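Local structure of putative peptidase (Chlamydophila abortus, 3CE2) at residues 348-361 / 400-412. The protein is a putative zinc metallopeptidase of the M3B (oligopeptidase F) family, which probably degrades small bioactive peptides. Numbering follows the deposited sequence.
Sequences YIDTLKQGLTTQGW and IAHEGGHSMHSYF. With ZN (zinc ion), chain D.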
loop_
_atom_site.group_PDB
_atom_site.type_symbol
_atom_site.label_atom_id
_atom_site.label_comp_id
_atom_site.label_asym_id
_atom_site.label_seq_id
_atom_site.Cartn_x
_atom_site.Cartn_y
_atom_site.Cartn_z
ATOM N N TYR A 348 2.003 23.621 5.202
ATOM C CA TYR A 348 1.352 22.318 5.087
ATOM C C TYR A 348 0.048 22.325 5.868
ATOM O O TYR A 348 -1.006 21.991 5.347
ATOM C CB TYR A 348 2.244 21.219 5.648
ATOM C CG TYR A 348 1.709 19.827 5.445
ATOM C CD1 TYR A 348 2.219 19.019 4.444
ATOM C CD2 TYR A 348 0.705 19.313 6.260
ATOM C CE1 TYR A 348 1.743 17.739 4.242
ATOM C CE2 TYR A 348 0.208 18.024 6.066
ATOM C CZ TYR A 348 0.734 17.237 5.048
ATOM O OH TYR A 348 0.278 15.948 4.824
ATOM N N ILE A 349 0.149 22.725 7.126
ATOM C CA ILE A 349 -0.957 22.696 8.060
ATOM C C ILE A 349 -2.160 23.530 7.578
ATOM O O ILE A 349 -3.306 23.118 7.718
ATOM C CB ILE A 349 -0.424 23.096 9.477
ATOM C CG1 ILE A 349 -0.673 21.985 10.467
ATOM C CG2 ILE A 349 -0.851 24.487 9.930
ATOM C CD1 ILE A 349 0.300 20.860 10.272
ATOM N N ASP A 350 -1.899 24.678 6.963
ATOM C CA ASP A 350 -2.976 25.551 6.487
ATOM C C ASP A 350 -3.603 24.988 5.238
ATOM O O ASP A 350 -4.813 24.905 5.144
ATOM C CB ASP A 350 -2.476 26.981 6.198
ATOM C CG ASP A 350 -2.216 27.782 7.467
ATOM O OD1 ASP A 350 -2.867 27.499 8.498
ATOM O OD2 ASP A 350 -1.358 28.690 7.439
ATOM N N THR A 351 -2.786 24.615 4.265
ATOM C CA THR A 351 -3.336 24.018 3.055
ATOM C C THR A 351 -4.288 22.858 3.370
ATOM O O THR A 351 -5.380 22.793 2.839
ATOM C CB THR A 351 -2.232 23.591 2.102
ATOM O OG1 THR A 351 -1.525 24.764 1.705
ATOM C CG2 THR A 351 -2.803 22.956 0.856
ATOM N N LEU A 352 -3.874 21.971 4.265
ATOM C CA LEU A 352 -4.701 20.838 4.661
ATOM C C LEU A 352 -5.960 21.320 5.353
ATOM O O LEU A 352 -7.037 20.806 5.095
ATOM C CB LEU A 352 -3.936 19.893 5.596
ATOM C CG LEU A 352 -4.701 18.654 6.038
ATOM C CD1 LEU A 352 -5.373 17.991 4.839
ATOM C CD2 LEU A 352 -3.769 17.665 6.715
ATOM N N LYS A 353 -5.821 22.304 6.233
ATOM C CA LYS A 353 -6.966 22.818 6.939
ATOM C C LYS A 353 -7.937 23.445 5.941
ATOM O O LYS A 353 -9.140 23.202 6.008
ATOM C CB LYS A 353 -6.547 23.815 8.015
ATOM C CG LYS A 353 -7.646 24.141 9.051
ATOM C CD LYS A 353 -7.214 25.271 9.953
ATOM C CE LYS A 353 -8.332 25.757 10.840
ATOM N NZ LYS A 353 -8.226 25.182 12.204
ATOM N N GLN A 354 -7.424 24.217 4.991
ATOM C CA GLN A 354 -8.282 24.818 3.958
ATOM C C GLN A 354 -9.028 23.770 3.150
ATOM O O GLN A 354 -10.198 23.959 2.814
ATOM C CB GLN A 354 -7.499 25.747 3.004
ATOM C CG GLN A 354 -7.044 27.076 3.622
ATOM C CD GLN A 354 -7.989 27.580 4.724
ATOM O OE1 GLN A 354 -7.629 27.596 5.902
ATOM N NE2 GLN A 354 -9.206 27.970 4.342
ATOM N N GLY A 355 -8.345 22.681 2.822
ATOM C CA GLY A 355 -8.967 21.582 2.076
ATOM C C GLY A 355 -10.093 20.884 2.836
ATOM O O GLY A 355 -11.120 20.520 2.267
ATOM N N LEU A 356 -9.896 20.717 4.134
ATOM C CA LEU A 356 -10.858 20.054 4.973
ATOM C C LEU A 356 -12.042 20.941 5.319
ATOM O O LEU A 356 -13.090 20.440 5.716
ATOM C CB LEU A 356 -10.167 19.591 6.258
ATOM C CG LEU A 356 -9.015 18.629 5.987
ATOM C CD1 LEU A 356 -8.370 18.151 7.278
ATOM C CD2 LEU A 356 -9.540 17.467 5.161
ATOM N N THR A 357 -11.898 22.255 5.184
ATOM C CA THR A 357 -12.965 23.135 5.661
ATOM C C THR A 357 -13.600 24.149 4.682
ATOM O O THR A 357 -14.790 24.438 4.802
ATOM C CB THR A 357 -12.568 23.857 6.960
ATOM O OG1 THR A 357 -11.593 24.863 6.672
ATOM C CG2 THR A 357 -12.015 22.873 7.981
ATOM N N THR A 358 -12.842 24.707 3.739
ATOM C CA THR A 358 -13.429 25.694 2.812
ATOM C C THR A 358 -13.220 25.360 1.333
ATOM O O THR A 358 -13.903 25.903 0.486
ATOM C CB THR A 358 -12.902 27.141 3.074
ATOM O OG1 THR A 358 -11.475 27.159 2.984
ATOM C CG2 THR A 358 -13.310 27.658 4.462
ATOM N N GLN A 359 -12.273 24.484 1.015
ATOM C CA GLN A 359 -11.939 24.196 -0.379
ATOM C C GLN A 359 -12.787 23.065 -0.975
ATOM O O GLN A 359 -12.683 22.769 -2.173
ATOM C CB GLN A 359 -10.441 23.855 -0.503
ATOM C CG GLN A 359 -9.565 24.952 -1.109
ATOM C CD GLN A 359 -10.061 26.364 -0.774
ATOM O OE1 GLN A 359 -10.578 27.072 -1.644
ATOM N NE2 GLN A 359 -9.914 26.772 0.491
ATOM N N GLY A 360 -13.601 22.415 -0.141
ATOM C CA GLY A 360 -14.436 21.303 -0.601
ATOM C C GLY A 360 -13.727 20.009 -0.994
ATOM O O GLY A 360 -14.141 19.320 -1.919
ATOM N N TRP A 361 -12.653 19.671 -0.299
ATOM C CA TRP A 361 -11.938 18.438 -0.586
ATOM C C TRP A 361 -12.707 17.207 -0.078
ATOM O O TRP A 361 -12.668 16.133 -0.684
ATOM C CB TRP A 361 -10.584 18.473 0.112
ATOM C CG TRP A 361 -9.588 19.381 -0.512
ATOM C CD1 TRP A 361 -9.830 20.387 -1.408
ATOM C CD2 TRP A 361 -8.179 19.376 -0.283
ATOM N NE1 TRP A 361 -8.656 20.997 -1.753
ATOM C CE2 TRP A 361 -7.626 20.400 -1.073
ATOM C CE3 TRP A 361 -7.330 18.597 0.511
ATOM C CZ2 TRP A 361 -6.259 20.676 -1.089
ATOM C CZ3 TRP A 361 -5.976 18.869 0.502
ATOM C CH2 TRP A 361 -5.449 19.900 -0.292
ATOM N N ILE A 400 -8.497 10.737 8.972
ATOM C CA ILE A 400 -8.265 12.051 8.385
ATOM C C ILE A 400 -6.764 12.313 8.237
ATOM O O ILE A 400 -6.324 12.784 7.186
ATOM C CB ILE A 400 -8.830 13.158 9.253
ATOM C CG1 ILE A 400 -10.336 13.081 9.308
ATOM C CG2 ILE A 400 -8.417 14.519 8.729
ATOM C CD1 ILE A 400 -10.906 14.112 10.245
ATOM N N ALA A 401 -5.982 12.013 9.283
ATOM C CA ALA A 401 -4.531 12.203 9.213
ATOM C C ALA A 401 -3.922 11.339 8.112
ATOM O O ALA A 401 -3.050 11.793 7.373
ATOM C CB ALA A 401 -3.856 11.925 10.554
ATOM N N HIS A 402 -4.402 10.107 7.986
ATOM C CA HIS A 402 -3.928 9.196 6.940
ATOM C C HIS A 402 -4.275 9.708 5.538
ATOM O O HIS A 402 -3.398 9.869 4.680
ATOM C CB HIS A 402 -4.563 7.833 7.168
ATOM C CG HIS A 402 -4.040 6.749 6.281
ATOM N ND1 HIS A 402 -3.062 5.864 6.687
ATOM C CD2 HIS A 402 -4.394 6.372 5.026
ATOM C CE1 HIS A 402 -2.826 4.996 5.719
ATOM N NE2 HIS A 402 -3.609 5.293 4.694
ATOM N N GLU A 403 -5.561 9.964 5.312
ATOM C CA GLU A 403 -6.025 10.398 4.005
ATOM C C GLU A 403 -5.493 11.786 3.685
ATOM O O GLU A 403 -5.191 12.084 2.533
ATOM C CB GLU A 403 -7.558 10.355 3.912
ATOM C CG GLU A 403 -8.141 8.947 4.047
ATOM C CD GLU A 403 -7.497 7.921 3.103
ATOM O OE1 GLU A 403 -6.796 8.311 2.140
ATOM O OE2 GLU A 403 -7.676 6.709 3.323
ATOM N N GLY A 404 -5.360 12.632 4.705
ATOM C CA GLY A 404 -4.723 13.948 4.529
ATOM C C GLY A 404 -3.286 13.812 4.030
ATOM O O GLY A 404 -2.802 14.602 3.215
ATOM N N GLY A 405 -2.603 12.788 4.515
ATOM C CA GLY A 405 -1.290 12.482 4.014
ATOM C C GLY A 405 -1.250 12.166 2.528
ATOM O O GLY A 405 -0.462 12.789 1.802
ATOM N N HIS A 406 -2.060 11.198 2.068
ATOM C CA HIS A 406 -2.088 10.849 0.631
ATOM C C HIS A 406 -2.434 12.085 -0.153
ATOM O O HIS A 406 -1.873 12.351 -1.204
ATOM C CB HIS A 406 -3.171 9.812 0.279
ATOM C CG HIS A 406 -2.896 8.431 0.766
ATOM N ND1 HIS A 406 -1.663 7.829 0.648
ATOM C CD2 HIS A 406 -3.714 7.513 1.333
ATOM C CE1 HIS A 406 -1.723 6.608 1.151
ATOM N NE2 HIS A 406 -2.956 6.393 1.578
ATOM N N SER A 407 -3.404 12.821 0.364
ATOM C CA SER A 407 -3.930 13.971 -0.311
ATOM C C SER A 407 -2.895 15.068 -0.525
ATOM O O SER A 407 -2.719 15.519 -1.644
ATOM C CB SER A 407 -5.161 14.492 0.434
ATOM O OG SER A 407 -6.257 13.666 0.082
ATOM N N MET A 408 -2.215 15.484 0.540
ATOM C CA MET A 408 -1.142 16.454 0.416
ATOM C C MET A 408 -0.021 15.968 -0.513
ATOM O O MET A 408 0.457 16.732 -1.387
ATOM C CB MET A 408 -0.620 16.857 1.793
ATOM C CG MET A 408 -1.663 17.645 2.599
ATOM S SD MET A 408 -2.134 19.231 1.816
ATOM C CE MET A 408 -0.801 20.274 2.373
ATOM N N HIS A 409 0.357 14.695 -0.381
ATOM C CA HIS A 409 1.359 14.105 -1.280
ATOM C C HIS A 409 0.918 14.396 -2.715
ATOM O O HIS A 409 1.683 14.975 -3.518
ATOM C CB HIS A 409 1.427 12.596 -1.067
ATOM C CG HIS A 409 2.658 11.935 -1.610
ATOM N ND1 HIS A 409 3.532 12.558 -2.479
ATOM C CD2 HIS A 409 3.144 10.683 -1.422
ATOM C CE1 HIS A 409 4.514 11.726 -2.786
ATOM N NE2 HIS A 409 4.293 10.578 -2.167
ATOM N N SER A 410 -0.319 14.009 -3.035
ATOM C CA SER A 410 -0.826 14.136 -4.411
ATOM C C SER A 410 -0.914 15.585 -4.865
ATOM O O SER A 410 -0.596 15.927 -6.006
ATOM C CB SER A 410 -2.189 13.464 -4.549
ATOM O OG SER A 410 -2.029 12.081 -4.873
ATOM N N TYR A 411 -1.349 16.430 -3.947
ATOM C CA TYR A 411 -1.513 17.821 -4.194
ATOM C C TYR A 411 -0.152 18.392 -4.558
ATOM O O TYR A 411 0.003 19.001 -5.613
ATOM C CB TYR A 411 -2.063 18.472 -2.934
ATOM C CG TYR A 411 -1.982 19.960 -2.913
ATOM C CD1 TYR A 411 -2.976 20.734 -3.496
ATOM C CD2 TYR A 411 -0.921 20.600 -2.291
ATOM C CE1 TYR A 411 -2.917 22.126 -3.462
ATOM C CE2 TYR A 411 -0.834 21.993 -2.258
ATOM C CZ TYR A 411 -1.834 22.749 -2.852
ATOM O OH TYR A 411 -1.757 24.125 -2.823
ATOM N N PHE A 412 0.838 18.177 -3.698
ATOM C CA PHE A 412 2.174 18.697 -3.939
ATOM C C PHE A 412 2.774 18.205 -5.248
ATOM O O PHE A 412 3.391 18.979 -5.962
ATOM C CB PHE A 412 3.105 18.316 -2.800
ATOM C CG PHE A 412 3.021 19.220 -1.618
ATOM C CD1 PHE A 412 2.980 20.593 -1.781
ATOM C CD2 PHE A 412 3.041 18.701 -0.338
ATOM C CE1 PHE A 412 2.942 21.431 -0.673
ATOM C CE2 PHE A 412 2.993 19.526 0.779
ATOM C CZ PHE A 412 2.949 20.890 0.610
HETATM ZN ZN ZN D . -3.421 4.612 2.732
#
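The HExxH helix of this M3-family peptidase, helix 394-416, here residues 400-412, packs on helix 345-357, where Met408 lies against Tyr348 on the face turned from the zinc. On the far side of the same helix His402 NE2 and His406 NE2 bind the zinc ion, which Glu430 also ligates. The two helix segments cross at 108°, their axes 10.9 Å apart, and come close at Gly404, whose bare CA is 4.1 Å from Leu352 CD1. Met408 is bent at both chi2 and chi3 (-83°). This curls its methyl CE over the centre of the Tyr348 ring, 3.9 Å from the centroid, as a CH-pi contact. CE also touches Thr351 CB at 3.6 Å. Met408 SD meets the edge of the Trp361 six-membered ring, 4.0 Å from CH2, in a Met-aromatic contact. Tyr348 CD1 lies near the plane of the Phe412 ring, at its edge, 3.8 Å from CE2. Thr351 CG2 sits over a face of the Tyr411 ring, 4.2 Å from its centroid, while Leu356 CD1 meets Ile400 CG2 at 3.9 Å. The Tyr348 hydroxyl reaches past Met408 to a hydrogen bond with Asn436 ND2, which also bonds Ala401 O, on helix 431-447. Helix 330-340 packs against both segments through Ile349, Lys353, Ile400 and Ala401, and Trp361 stacks on His383 and pairs through its backbone with Val386 of strand 385-387.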